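Local coordinates for protein coenzyme A transferase (Yersinia pestis, PDB 3QLI) that probably transfers coenzyme A between short-chain carboxylic acids such as acetate and 4-hydroxybutyrate, at residues F75-A78 against K79-D83; E89-R93 against I94-S98; E350-G354 against H355-A359; T385-K388 against G389-R393; P396-D399 against G400-T404. One frame throughout, in Å; residues are numbered along the deposited sequence.

Contact 1. Residues F75-A78 against K79-D83; sequences FETA and KIAGD
The first turn of helix 79-83 starts at Ala78, its N-cap residue, and Thr77 and Ala78 meet that turn from just before it. Ala78 O is the acceptor at the start of the helix. It takes the N-H of Gly82 at 3.1 Å, an i to i+4 bond that is nearly straight (165° at the hydrogen) and lies in the carbonyl plane; the N-H of Ala81 adds a weak, bent bond to the same oxygen. Beside it, Thr77 CG2 rests on Ala81 CB at 3.7 Å. Thr77 holds that methyl opposite its own backbone N and keeps OG1 next to the N, where the hydroxyl is hydrogen-bonded to Glu105. From the first residue of the helix, Lys79 reaches one turn ahead to Asp83: it curls at its last torsion (chi4 50°) and sets NZ 2.8 Å from Asp83 OD2, on the syn lone pair, with a weaker bond to Asp83 OD1, an i to i+4 salt bridge. The segment follows strand 70-74 of the parallel sheet and carries Glu76, a coenzyme A-binding residue. Ile80 packs on helix 52-63 through Pro52 and Leu55, while Thr77 turns to Glu105 of helix 103-114.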
loop_
_atom_site.group_PDB
_atom_site.type_symbol
_atom_site.label_atom_id
_atom_site.label_comp_id
_atom_site.label_asym_id
_atom_site.label_seq_id
_atom_site.Cartn_x
_atom_site.Cartn_y
_atom_site.Cartn_z
ATOM N N PHE A 75 19.827 0.165 -6.202
ATOM C CA PHE A 75 18.623 0.217 -7.033
ATOM C C PHE A 75 18.977 0.701 -8.444
ATOM O O PHE A 75 19.974 1.394 -8.631
ATOM C CB PHE A 75 17.642 1.253 -6.477
ATOM C CG PHE A 75 16.901 0.824 -5.246
ATOM C CD1 PHE A 75 15.643 0.259 -5.340
ATOM C CD2 PHE A 75 17.441 1.036 -3.990
ATOM C CE1 PHE A 75 14.950 -0.115 -4.209
ATOM C CE2 PHE A 75 16.751 0.663 -2.854
ATOM C CZ PHE A 75 15.504 0.089 -2.964
ATOM N N GLU A 76 18.144 0.363 -9.427
ATOM C CA GLU A 76 18.337 0.837 -10.804
ATOM C C GLU A 76 19.703 0.616 -11.465
ATOM O O GLU A 76 20.410 1.571 -11.775
ATOM C CB GLU A 76 17.915 2.302 -10.933
ATOM C CG GLU A 76 17.400 2.675 -12.315
ATOM C CD GLU A 76 16.238 1.809 -12.767
ATOM O OE1 GLU A 76 15.447 1.365 -11.909
ATOM O OE2 GLU A 76 16.111 1.574 -13.986
ATOM N N THR A 77 20.070 -0.646 -11.655
ATOM C CA THR A 77 21.350 -1.015 -12.255
ATOM C C THR A 77 21.561 -0.521 -13.690
ATOM O O THR A 77 20.627 -0.434 -14.481
ATOM C CB THR A 77 21.522 -2.546 -12.280
ATOM O OG1 THR A 77 20.823 -3.127 -11.174
ATOM C CG2 THR A 77 22.992 -2.921 -12.210
ATOM N N ALA A 78 22.814 -0.201 -14.001
ATOM C CA ALA A 78 23.221 0.275 -15.318
ATOM C C ALA A 78 24.396 -0.568 -15.807
ATOM O O ALA A 78 25.065 -1.222 -15.009
ATOM C CB ALA A 78 23.605 1.738 -15.262
ATOM N N LYS A 79 24.695 -0.471 -17.093
ATOM C CA LYS A 79 25.747 -1.268 -17.700
ATOM C C LYS A 79 27.064 -1.043 -16.977
ATOM O O LYS A 79 27.895 -1.947 -16.910
ATOM C CB LYS A 79 25.896 -0.924 -19.182
ATOM C CG LYS A 79 26.909 -1.781 -19.918
ATOM C CD LYS A 79 26.813 -1.584 -21.423
ATOM C CE LYS A 79 27.934 -2.312 -22.146
ATOM N NZ LYS A 79 28.052 -3.727 -21.704
ATOM N N ILE A 80 27.261 0.149 -16.431
ATOM C CA ILE A 80 28.503 0.415 -15.733
ATOM C C ILE A 80 28.660 -0.580 -14.584
ATOM O O ILE A 80 29.727 -1.163 -14.413
ATOM C CB ILE A 80 28.487 1.828 -15.124
ATOM C CG1 ILE A 80 28.345 2.886 -16.221
ATOM C CG2 ILE A 80 29.730 2.067 -14.283
ATOM C CD1 ILE A 80 27.724 4.179 -15.741
ATOM N N ALA A 81 27.598 -0.787 -13.810
ATOM C CA ALA A 81 27.634 -1.751 -12.711
ATOM C C ALA A 81 27.738 -3.209 -13.174
ATOM O O ALA A 81 28.496 -3.998 -12.615
ATOM C CB ALA A 81 26.432 -1.568 -11.795
ATOM N N GLY A 82 26.972 -3.556 -14.205
ATOM C CA GLY A 82 26.957 -4.913 -14.723
ATOM C C GLY A 82 28.294 -5.341 -15.283
ATOM O O GLY A 82 28.735 -6.471 -15.093
ATOM N N ASP A 83 28.923 -4.419 -15.996
ATOM C CA ASP A 83 30.229 -4.631 -16.609
ATOM C C ASP A 83 31.378 -4.823 -15.619
ATOM O O ASP A 83 32.335 -5.536 -15.912
ATOM C CB ASP A 83 30.543 -3.517 -17.609
ATOM C CG ASP A 83 29.751 -3.656 -18.891
ATOM O OD1 ASP A 83 29.047 -4.676 -19.042
ATOM O OD2 ASP A 83 29.830 -2.748 -19.743
#

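Contact 2. Residues E89-R93 against I94-S98; sequences ELNNR and IKPYS
Leu90 O and Ile94 N close a turn that leads the chain from the 3-10 segment into strand 94-98, through an i to i+4 backbone bond of 2.9 Å that is almost linear, 178° at the hydrogen. The same oxygen also receives Arg93 N at 2.9 Å, so two successive N-H groups of the turn converge on one carbonyl.

Lys95 folds its side chain back over this turn: chi1 of -47° puts CG beside the backbone N, and a bend at chi2 (-56°) carries CD over the turn. CD then lies 3.1 Å from Asn91 O, and CE is 3.5 Å from Asn92 O, so the aliphatic part of the lysine runs over two loop carbonyls. On another flank the side chains of Asn91 and Pro96 cross at about a right angle, with Asn91 ND2 3.5 Å from Pro96 CD and slightly farther from CG. That amide nitrogen is hydrogen-bonded to Val120 O. Arg93 stretches away in an extended chain to give NH1 to Ile67 O. Leu90 and Ile94 turn to helix 52-63, and backbone bonds to Leu70 and Val72 place the strand at one edge of the parallel sheet.

Chemically, the backbone pair does the bonding across the turn, while the lysine and proline meet their partners through carbon. The CD contact is close; CE, next to the charged nitrogen of Lys95, is probably somewhat polarised and suited to facing carbonyl oxygens.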
loop_
_atom_site.group_PDB
_atom_site.type_symbol
_atom_site.label_atom_id
_atom_site.label_comp_id
_atom_site.label_asym_id
_atom_site.label_seq_id
_atom_site.Cartn_x
_atom_site.Cartn_y
_atom_site.Cartn_z
ATOM N N GLU A 89 31.696 -13.506 -12.526
ATOM C CA GLU A 89 32.918 -14.137 -12.021
ATOM C C GLU A 89 33.349 -13.581 -10.676
ATOM O O GLU A 89 34.156 -14.191 -9.976
ATOM C CB GLU A 89 34.060 -13.976 -13.022
ATOM C CG GLU A 89 33.647 -14.225 -14.463
ATOM C CD GLU A 89 33.163 -12.959 -15.145
ATOM O OE1 GLU A 89 33.973 -12.008 -15.281
ATOM O OE2 GLU A 89 31.980 -12.911 -15.543
ATOM N N LEU A 90 32.820 -12.418 -10.308
ATOM C CA LEU A 90 33.174 -11.790 -9.037
ATOM C C LEU A 90 32.111 -12.015 -7.966
ATOM O O LEU A 90 32.232 -11.521 -6.846
ATOM C CB LEU A 90 33.397 -10.287 -9.226
ATOM C CG LEU A 90 34.372 -9.840 -10.316
ATOM C CD1 LEU A 90 34.406 -8.323 -10.412
ATOM C CD2 LEU A 90 35.763 -10.390 -10.060
ATOM N N ASN A 91 31.071 -12.760 -8.319
ATOM C CA ASN A 91 29.963 -13.031 -7.410
ATOM C C ASN A 91 30.349 -13.636 -6.060
ATOM O O ASN A 91 29.607 -13.511 -5.089
ATOM C CB ASN A 91 28.918 -13.915 -8.094
ATOM C CG ASN A 91 27.557 -13.812 -7.443
ATOM O OD1 ASN A 91 27.230 -14.577 -6.536
ATOM N ND2 ASN A 91 26.753 -12.858 -7.900
ATOM N N ASN A 92 31.501 -14.292 -6.001
ATOM C CA ASN A 92 31.954 -14.919 -4.763
ATOM C C ASN A 92 32.632 -13.944 -3.806
ATOM O O ASN A 92 32.956 -14.297 -2.674
ATOM C CB ASN A 92 32.899 -16.081 -5.071
ATOM C CG ASN A 92 34.190 -15.626 -5.726
ATOM O OD1 ASN A 92 34.181 -14.778 -6.618
ATOM N ND2 ASN A 92 35.308 -16.190 -5.286
ATOM N N ARG A 93 32.844 -12.717 -4.266
ATOM C CA ARG A 93 33.517 -11.701 -3.464
ATOM C C ARG A 93 32.693 -10.436 -3.295
ATOM O O ARG A 93 32.713 -9.819 -2.237
ATOM C CB ARG A 93 34.873 -11.352 -4.080
ATOM C CG ARG A 93 35.905 -12.480 -3.926
ATOM C CD ARG A 93 37.251 -12.133 -4.527
ATOM N NE ARG A 93 38.205 -13.206 -4.257
ATOM C CZ ARG A 93 38.884 -13.335 -3.119
ATOM N NH1 ARG A 93 38.732 -12.448 -2.135
ATOM N NH2 ARG A 93 39.725 -14.352 -2.966
ATOM N N ILE A 94 32.000 -10.032 -4.357
ATOM C CA ILE A 94 31.106 -8.877 -4.289
ATOM C C ILE A 94 29.692 -9.402 -4.436
ATOM O O ILE A 94 29.327 -9.895 -5.492
ATOM C CB ILE A 94 31.411 -7.863 -5.400
ATOM C CG1 ILE A 94 32.852 -7.358 -5.250
ATOM C CG2 ILE A 94 30.402 -6.705 -5.362
ATOM C CD1 ILE A 94 33.314 -6.437 -6.342
ATOM N N LYS A 95 28.903 -9.309 -3.369
ATOM C CA LYS A 95 27.584 -9.934 -3.339
ATOM C C LYS A 95 26.484 -8.928 -3.689
ATOM O O LYS A 95 26.307 -7.936 -2.986
ATOM C CB LYS A 95 27.301 -10.499 -1.945
ATOM C CG LYS A 95 28.431 -11.307 -1.327
ATOM C CD LYS A 95 28.847 -12.457 -2.221
ATOM C CE LYS A 95 29.800 -13.400 -1.502
ATOM N NZ LYS A 95 29.181 -13.976 -0.271
ATOM N N PRO A 96 25.745 -9.177 -4.781
ATOM C CA PRO A 96 24.659 -8.259 -5.139
ATOM C C PRO A 96 23.483 -8.436 -4.200
ATOM O O PRO A 96 22.859 -9.502 -4.170
ATOM C CB PRO A 96 24.272 -8.702 -6.554
ATOM C CG PRO A 96 25.485 -9.461 -7.057
ATOM C CD PRO A 96 26.011 -10.160 -5.846
ATOM N N TYR A 97 23.213 -7.401 -3.411
ATOM C CA TYR A 97 22.018 -7.343 -2.580
ATOM C C TYR A 97 21.115 -6.350 -3.282
ATOM O O TYR A 97 20.934 -5.220 -2.847
ATOM C CB TYR A 97 22.371 -6.936 -1.136
ATOM C CG TYR A 97 22.769 -8.153 -0.320
ATOM C CD1 TYR A 97 21.979 -8.604 0.736
ATOM C CD2 TYR A 97 23.899 -8.897 -0.658
ATOM C CE1 TYR A 97 22.322 -9.740 1.457
ATOM C CE2 TYR A 97 24.246 -10.053 0.057
ATOM C CZ TYR A 97 23.454 -10.461 1.110
ATOM O OH TYR A 97 23.780 -11.590 1.830
ATOM N N SER A 98 20.590 -6.798 -4.415
ATOM C CA SER A 98 19.863 -5.943 -5.336
ATOM C C SER A 98 18.507 -5.631 -4.748
ATOM O O SER A 98 17.820 -6.516 -4.237
ATOM C CB SER A 98 19.686 -6.671 -6.666
ATOM O OG SER A 98 20.851 -7.409 -6.994
#

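Contact 3. Residues E350-G354 against H355-A359; sequences EHMLG and HQYSA
Glu350 and Tyr357 meet where a carboxylate is clasped by the backbone of its own loop. Glu350 OE1 receives Tyr357 N at 2.8 Å, with the donor 43° out of the carboxylate plane, and Ser358 N lies 3.0 Å from the same oxygen. Glu350 OE2 takes Met352 N at 2.9 Å on its anti lone pair, in a fairly straight bond. Each carboxylate oxygen thus has a backbone donor, one from either segment, which fixes the rotation of the group. Glu350 CG, anti to the backbone N, lies 3.2 Å from His355 O, and the bend at chi2 (58°) turns the carboxylate toward Tyr357 N. The Tyr357 ring stands almost perpendicular to the carboxylate, their planes 88° apart.

Met352 O accepts His355 N at 3.1 Å and closes a type II turn, with Gly354 at the positive-phi corner. Met352 SD lies 4.0 Å from Tyr357 CE1 in an oblique Met-aromatic contact. Ser358 OG donates to Gln356 OE1 at 2.7 Å, and both are also bonded to Thr403 OG1; Gln356 NE2 donates to Asn348 OD1 and Pro401 O.

Glu350 and Ser358 are both coenzyme A-binding residues. Their loop runs from strand 347-348 to helix 363-372; Met352 leans on Arg106, Ile109 and Arg110 of helix 103-114, and Gln356 O is bonded to Arg406 of the second subunit.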
loop_
_atom_site.group_PDB
_atom_site.type_symbol
_atom_site.label_atom_id
_atom_site.label_comp_id
_atom_site.label_asym_id
_atom_site.label_seq_id
_atom_site.Cartn_x
_atom_site.Cartn_y
_atom_site.Cartn_z
ATOM N N GLU A 350 6.320 -7.508 -13.370
ATOM C CA GLU A 350 7.500 -8.351 -13.209
ATOM C C GLU A 350 7.748 -9.219 -14.439
ATOM O O GLU A 350 6.873 -9.973 -14.844
ATOM C CB GLU A 350 7.355 -9.231 -11.968
ATOM C CG GLU A 350 8.492 -10.218 -11.797
ATOM C CD GLU A 350 9.843 -9.530 -11.715
ATOM O OE1 GLU A 350 10.004 -8.626 -10.859
ATOM O OE2 GLU A 350 10.735 -9.880 -12.522
ATOM N N HIS A 351 8.943 -9.117 -15.022
ATOM C CA HIS A 351 9.293 -9.917 -16.202
ATOM C C HIS A 351 9.481 -11.398 -15.878
ATOM O O HIS A 351 9.188 -12.254 -16.704
ATOM C CB HIS A 351 10.577 -9.400 -16.866
ATOM C CG HIS A 351 10.374 -8.219 -17.764
ATOM N ND1 HIS A 351 10.495 -6.918 -17.323
ATOM C CD2 HIS A 351 10.083 -8.141 -19.085
ATOM C CE1 HIS A 351 10.276 -6.090 -18.330
ATOM N NE2 HIS A 351 10.022 -6.807 -19.410
ATOM N N MET A 352 9.994 -11.705 -14.688
ATOM C CA MET A 352 10.295 -13.099 -14.345
ATOM C C MET A 352 9.062 -13.868 -13.892
ATOM O O MET A 352 8.461 -13.547 -12.862
ATOM C CB MET A 352 11.388 -13.187 -13.281
ATOM C CG MET A 352 12.719 -12.601 -13.720
ATOM S SD MET A 352 14.087 -12.984 -12.600
ATOM C CE MET A 352 14.378 -14.714 -12.975
ATOM N N LEU A 353 8.704 -14.889 -14.671
ATOM C CA LEU A 353 7.516 -15.704 -14.423
ATOM C C LEU A 353 7.466 -16.287 -13.014
ATOM O O LEU A 353 8.419 -16.922 -12.562
ATOM C CB LEU A 353 7.439 -16.849 -15.437
ATOM C CG LEU A 353 6.993 -16.566 -16.873
ATOM C CD1 LEU A 353 7.811 -15.452 -17.518
ATOM C CD2 LEU A 353 7.080 -17.846 -17.699
ATOM N N GLY A 354 6.344 -16.071 -12.331
ATOM C CA GLY A 354 6.123 -16.638 -11.011
ATOM C C GLY A 354 6.689 -15.797 -9.881
ATOM O O GLY A 354 6.321 -15.982 -8.715
ATOM N N HIS A 355 7.576 -14.866 -10.222
ATOM C CA HIS A 355 8.223 -14.025 -9.216
ATOM C C HIS A 355 7.612 -12.640 -9.155
ATOM O O HIS A 355 6.805 -12.256 -10.012
ATOM C CB HIS A 355 9.723 -13.912 -9.496
ATOM C CG HIS A 355 10.435 -15.225 -9.467
ATOM N ND1 HIS A 355 11.006 -15.738 -8.322
ATOM C CD2 HIS A 355 10.655 -16.141 -10.442
ATOM C CE1 HIS A 355 11.553 -16.909 -8.593
ATOM N NE2 HIS A 355 11.352 -17.177 -9.871
ATOM N N GLN A 356 8.008 -11.881 -8.140
ATOM C CA GLN A 356 7.535 -10.512 -8.013
ATOM C C GLN A 356 8.621 -9.684 -7.336
ATOM O O GLN A 356 8.723 -9.658 -6.109
ATOM C CB GLN A 356 6.207 -10.478 -7.234
ATOM C CG GLN A 356 5.532 -9.113 -7.140
ATOM C CD GLN A 356 5.325 -8.460 -8.500
ATOM O OE1 GLN A 356 5.978 -7.468 -8.823
ATOM N NE2 GLN A 356 4.427 -9.020 -9.301
ATOM N N TYR A 357 9.463 -9.052 -8.152
ATOM C CA TYR A 357 10.490 -8.154 -7.643
ATOM C C TYR A 357 10.136 -6.708 -7.971
ATOM O O TYR A 357 10.705 -5.786 -7.394
ATOM C CB TYR A 357 11.857 -8.480 -8.251
ATOM C CG TYR A 357 12.286 -9.910 -8.065
ATOM C CD1 TYR A 357 12.373 -10.775 -9.150
ATOM C CD2 TYR A 357 12.593 -10.402 -6.803
ATOM C CE1 TYR A 357 12.762 -12.085 -8.986
ATOM C CE2 TYR A 357 12.987 -11.714 -6.624
ATOM C CZ TYR A 357 13.063 -12.552 -7.718
ATOM O OH TYR A 357 13.455 -13.858 -7.544
ATOM N N SER A 358 9.204 -6.503 -8.901
ATOM C CA SER A 358 8.901 -5.143 -9.354
ATOM C C SER A 358 8.062 -4.354 -8.344
ATOM O O SER A 358 7.959 -3.133 -8.437
ATOM C CB SER A 358 8.250 -5.134 -10.750
ATOM O OG SER A 358 6.978 -5.755 -10.726
ATOM N N ALA A 359 7.494 -5.043 -7.359
ATOM C CA ALA A 359 6.681 -4.368 -6.345
ATOM C C ALA A 359 7.513 -3.407 -5.475
ATOM O O ALA A 359 6.973 -2.565 -4.747
ATOM C CB ALA A 359 5.952 -5.397 -5.488
#

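Contact 4. Residues T385-K388 against G389-R393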
loop_
_atom_site.group_PDB
_atom_site.type_symbol
_atom_site.label_atom_id
_atom_site.label_comp_id
_atom_site.label_asym_id
_atom_site.label_seq_id
_atom_site.Cartn_x
_atom_site.Cartn_y
_atom_site.Cartn_z
ATOM N N THR A 385 -1.780 -6.989 -26.420
ATOM C CA THR A 385 -1.138 -8.250 -26.781
ATOM C C THR A 385 0.378 -8.135 -26.854
ATOM O O THR A 385 0.940 -7.042 -26.775
ATOM C CB THR A 385 -1.634 -8.782 -28.143
ATOM O OG1 THR A 385 -1.145 -7.941 -29.197
ATOM C CG2 THR A 385 -3.148 -8.807 -28.179
ATOM N N ALA A 386 1.027 -9.286 -26.999
ATOM C CA ALA A 386 2.472 -9.353 -27.178
ATOM C C ALA A 386 2.766 -10.383 -28.262
ATOM O O ALA A 386 1.873 -11.135 -28.665
ATOM C CB ALA A 386 3.149 -9.748 -25.874
ATOM N N ALA A 387 4.006 -10.415 -28.741
ATOM C CA ALA A 387 4.422 -11.494 -29.639
ATOM C C ALA A 387 3.591 -11.533 -30.920
ATOM O O ALA A 387 2.959 -12.546 -31.232
ATOM C CB ALA A 387 4.329 -12.836 -28.910
ATOM N N LYS A 388 3.578 -10.425 -31.653
ATOM C CA LYS A 388 2.875 -10.361 -32.928
ATOM C C LYS A 388 1.407 -10.717 -32.745
ATOM O O LYS A 388 0.801 -11.353 -33.615
ATOM C CB LYS A 388 3.503 -11.331 -33.933
ATOM C CG LYS A 388 5.013 -11.388 -33.893
ATOM C CD LYS A 388 5.641 -10.102 -34.397
ATOM C CE LYS A 388 7.163 -10.233 -34.467
ATOM N NZ LYS A 388 7.588 -11.427 -35.262
ATOM N N GLY A 389 0.843 -10.328 -31.604
ATOM C CA GLY A 389 -0.570 -10.529 -31.358
ATOM C C GLY A 389 -0.938 -11.952 -30.997
ATOM O O GLY A 389 -2.122 -12.285 -30.915
ATOM N N THR A 390 0.060 -12.797 -30.765
ATOM C CA THR A 390 -0.215 -14.190 -30.428
ATOM C C THR A 390 -0.422 -14.429 -28.930
ATOM O O THR A 390 -0.930 -15.472 -28.535
ATOM C CB THR A 390 0.885 -15.148 -30.972
ATOM O OG1 THR A 390 2.149 -14.837 -30.375
ATOM C CG2 THR A 390 1.007 -15.006 -32.486
ATOM N N VAL A 391 -0.030 -13.471 -28.101
ATOM C CA VAL A 391 -0.177 -13.625 -26.652
ATOM C C VAL A 391 -0.922 -12.439 -26.036
ATOM O O VAL A 391 -0.601 -11.286 -26.310
ATOM C CB VAL A 391 1.186 -13.762 -25.952
ATOM C CG1 VAL A 391 1.007 -13.752 -24.439
ATOM C CG2 VAL A 391 1.907 -15.041 -26.397
ATOM N N SER A 392 -1.915 -12.730 -25.201
ATOM C CA SER A 392 -2.708 -11.681 -24.585
ATOM C C SER A 392 -2.017 -11.136 -23.343
ATOM O O SER A 392 -1.510 -11.904 -22.522
ATOM C CB SER A 392 -4.084 -12.206 -24.207
ATOM O OG SER A 392 -4.884 -11.161 -23.677
ATOM N N ARG A 393 -2.007 -9.815 -23.190
ATOM C CA ARG A 393 -1.482 -9.219 -21.957
ATOM C C ARG A 393 -2.605 -8.976 -20.967
ATOM O O ARG A 393 -2.361 -8.602 -19.813
ATOM C CB ARG A 393 -0.705 -7.930 -22.246
ATOM C CG ARG A 393 0.642 -8.180 -22.940
ATOM C CD ARG A 393 1.411 -6.876 -23.134
ATOM N NE ARG A 393 2.762 -7.085 -23.659
ATOM C CZ ARG A 393 3.799 -7.498 -22.934
ATOM N NH1 ARG A 393 3.653 -7.772 -21.638
ATOM N NH2 ARG A 393 4.988 -7.646 -23.507
HETATM O O HOH W 1 1.583 -7.962 -30.212
HETATM O O HOH W 2 3.523 -5.509 -26.522
#
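Ala386 and Val391 face each other as an antiparallel hydrogen-bonded pair: Ala386 N reaches Val391 O at 2.7 Å, in the carbonyl plane, and Val391 N returns to Ala386 O at 3.1 Å. At the tip, Thr390 gives two bonds to one acceptor. Its OG1 donates to Ala387 O at 2.6 Å on a lone pair in the carbonyl plane, whereas its N-H comes to that oxygen from above the plane, 56° out of it. The hydroxyl can do this because chi1 of 62° sets OG1 between the backbone N and the carbonyl carbon, facing back across the turn. Ala387 CB then lies against Thr390 OG1 and, farther along, against Val391 CG2 at 4.1 Å.

This is a tight beta hairpin with a type I' turn from Ala387 to Thr390; Thr390 and Val391 both oppose Ala386, a classic bulge. Thr385 and Ser392 form the adjoining non-hydrogen-bonded pair.

Arg393, just after the second strand, lies extended beside the first. Its NE is 3.5 Å from Ala386 CB, and Thr385 O sits at the edge of the guanidinium, near its plane. One water links Thr385 OG1 to Gly389 N, taking the N-H and donating to the hydroxyl oxygen; a second donates to Thr385 O and is weakly bonded to Arg393 NE.

Beyond these, Arg393 NH1 bonds to Leu339 O, which holds that end of the guanidinium beside Leu339. Ala387, Arg393 and Leu339 all bind coenzyme A in this protein. Thr385 and Ser392 rest on Phe441 of helix 439-451.

Contact 5. Residues P396-D399 against G400-T404; sequences PRID and GPVTT
Ile398 and Val402 are brought together by two similar first torsions: with chi1 of -71° Ile398 keeps CG1 beside its backbone N and sends CG2 to the other side, and Val402 (chi1 -56°) places CG1 opposite its carbonyl carbon. That methyl of Val402 drops in against both branches of the isoleucine, 3.9 Å from Ile398 CD1 and 4.0 Å from Ile398 CG2, the two side chains crossing at about a right angle. Ile398 CG2 also lies 3.8 Å from Gly400 O.

Between them the backbone swings round at Gly400, whose phi of 95° and extended psi would jam any CB against Asp399 O. A water at this bend donates to Gly400 O at 2.9 Å; its bond to Ile398 O is too short to be secure and stays doubtful.

Both hydrophobic residues also press on Ala346, and Ile398 N is bonded to Asp342 OD2. Across the dimer, Pro401 packs on Arg397 of the second subunit, and Arg397 on Gly400 of that subunit. Further on, Thr403 and Thr404 both oppose Cys347 in a classic beta bulge, where two residues face one, by which this irregular connection between strands 394-395 and 411-414 pairs with strand 347-348.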
loop_
_atom_site.group_PDB
_atom_site.type_symbol
_atom_site.label_atom_id
_atom_site.label_comp_id
_atom_site.label_asym_id
_atom_site.label_seq_id
_atom_site.Cartn_x
_atom_site.Cartn_y
_atom_site.Cartn_z
ATOM N N PRO A 396 -6.461 -14.148 -17.418
ATOM C CA PRO A 396 -7.428 -14.512 -16.373
ATOM C C PRO A 396 -6.923 -14.121 -14.983
ATOM O O PRO A 396 -7.665 -13.497 -14.228
ATOM C CB PRO A 396 -7.513 -16.037 -16.487
ATOM C CG PRO A 396 -7.123 -16.330 -17.928
ATOM C CD PRO A 396 -6.053 -15.307 -18.239
ATOM N N ARG A 397 -5.679 -14.479 -14.671
ATOM C CA ARG A 397 -5.164 -14.364 -13.309
ATOM C C ARG A 397 -3.639 -14.329 -13.281
ATOM O O ARG A 397 -2.975 -15.222 -13.804
ATOM C CB ARG A 397 -5.672 -15.543 -12.467
ATOM C CG ARG A 397 -5.374 -15.441 -10.980
ATOM C CD ARG A 397 -5.903 -16.666 -10.249
ATOM N NE ARG A 397 -5.648 -16.605 -8.812
ATOM C CZ ARG A 397 -4.585 -17.134 -8.209
ATOM N NH1 ARG A 397 -3.656 -17.772 -8.915
ATOM N NH2 ARG A 397 -4.451 -17.028 -6.894
ATOM N N ILE A 398 -3.080 -13.303 -12.656
ATOM C CA ILE A 398 -1.627 -13.184 -12.541
ATOM C C ILE A 398 -1.075 -14.351 -11.710
ATOM O O ILE A 398 -1.688 -14.761 -10.724
ATOM C CB ILE A 398 -1.245 -11.831 -11.912
ATOM C CG1 ILE A 398 -1.518 -10.697 -12.918
ATOM C CG2 ILE A 398 0.219 -11.831 -11.458
ATOM C CD1 ILE A 398 -1.695 -9.306 -12.262
ATOM N N ASP A 399 0.064 -14.897 -12.132
ATOM C CA ASP A 399 0.688 -16.026 -11.441
ATOM C C ASP A 399 1.447 -15.567 -10.191
ATOM O O ASP A 399 2.621 -15.194 -10.278
ATOM C CB ASP A 399 1.642 -16.745 -12.396
ATOM C CG ASP A 399 2.213 -18.017 -11.809
ATOM O OD1 ASP A 399 2.224 -18.153 -10.567
ATOM O OD2 ASP A 399 2.658 -18.882 -12.599
ATOM N N GLY A 400 0.778 -15.586 -9.037
ATOM C CA GLY A 400 1.423 -15.206 -7.784
ATOM C C GLY A 400 1.206 -13.758 -7.386
ATOM O O GLY A 400 0.312 -13.105 -7.920
ATOM N N PRO A 401 2.024 -13.246 -6.442
ATOM C CA PRO A 401 1.915 -11.868 -5.936
ATOM C C PRO A 401 1.955 -10.846 -7.065
ATOM O O PRO A 401 2.631 -11.070 -8.071
ATOM C CB PRO A 401 3.155 -11.719 -5.041
ATOM C CG PRO A 401 3.431 -13.112 -4.572
ATOM C CD PRO A 401 3.108 -13.987 -5.769
ATOM N N VAL A 402 1.247 -9.733 -6.894
ATOM C CA VAL A 402 1.086 -8.773 -7.987
ATOM C C VAL A 402 1.914 -7.505 -7.777
ATOM O O VAL A 402 2.539 -7.335 -6.735
ATOM C CB VAL A 402 -0.391 -8.415 -8.168
ATOM C CG1 VAL A 402 -1.203 -9.681 -8.401
ATOM C CG2 VAL A 402 -0.911 -7.655 -6.946
ATOM N N THR A 403 1.939 -6.625 -8.776
ATOM C CA THR A 403 2.603 -5.341 -8.622
ATOM C C THR A 403 1.630 -4.309 -8.077
ATOM O O THR A 403 1.905 -3.658 -7.068
ATOM C CB THR A 403 3.184 -4.835 -9.941
ATOM O OG1 THR A 403 4.076 -5.821 -10.462
ATOM C CG2 THR A 403 3.956 -3.549 -9.709
ATOM N N THR A 404 0.493 -4.156 -8.752
ATOM C CA THR A 404 -0.577 -3.297 -8.261
ATOM C C THR A 404 -1.785 -4.160 -7.927
ATOM O O THR A 404 -2.353 -4.805 -8.809
ATOM C CB THR A 404 -0.982 -2.221 -9.319
ATOM O OG1 THR A 404 0.145 -1.391 -9.612
ATOM C CG2 THR A 404 -2.081 -1.336 -8.795
HETATM O O HOH W 3 -2.461 -13.367 -8.766
#

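How the contacts relate
Contacts 1 and 2 come first along the chain, in the N-terminal acetyl-CoA hydrolase/transferase domain, with centres 13 Å apart. Helix 79-83 and strand 94-98 are successive elements there, and the latter is an edge strand of the parallel sheet. Contacts 3, 4 and 5 follow in series in the C-terminal counterpart. Contacts 3 and 5 touch, their centres 9 Å apart, and both meet the second subunit. Contact 4 adjoins contact 5 in sequence, though the centres are 18 Å apart. Contacts 1 and 3 lie about 8 Å apart at their nearest atoms and share one coenzyme A site across the two domains; contacts 3 and 4 share a second.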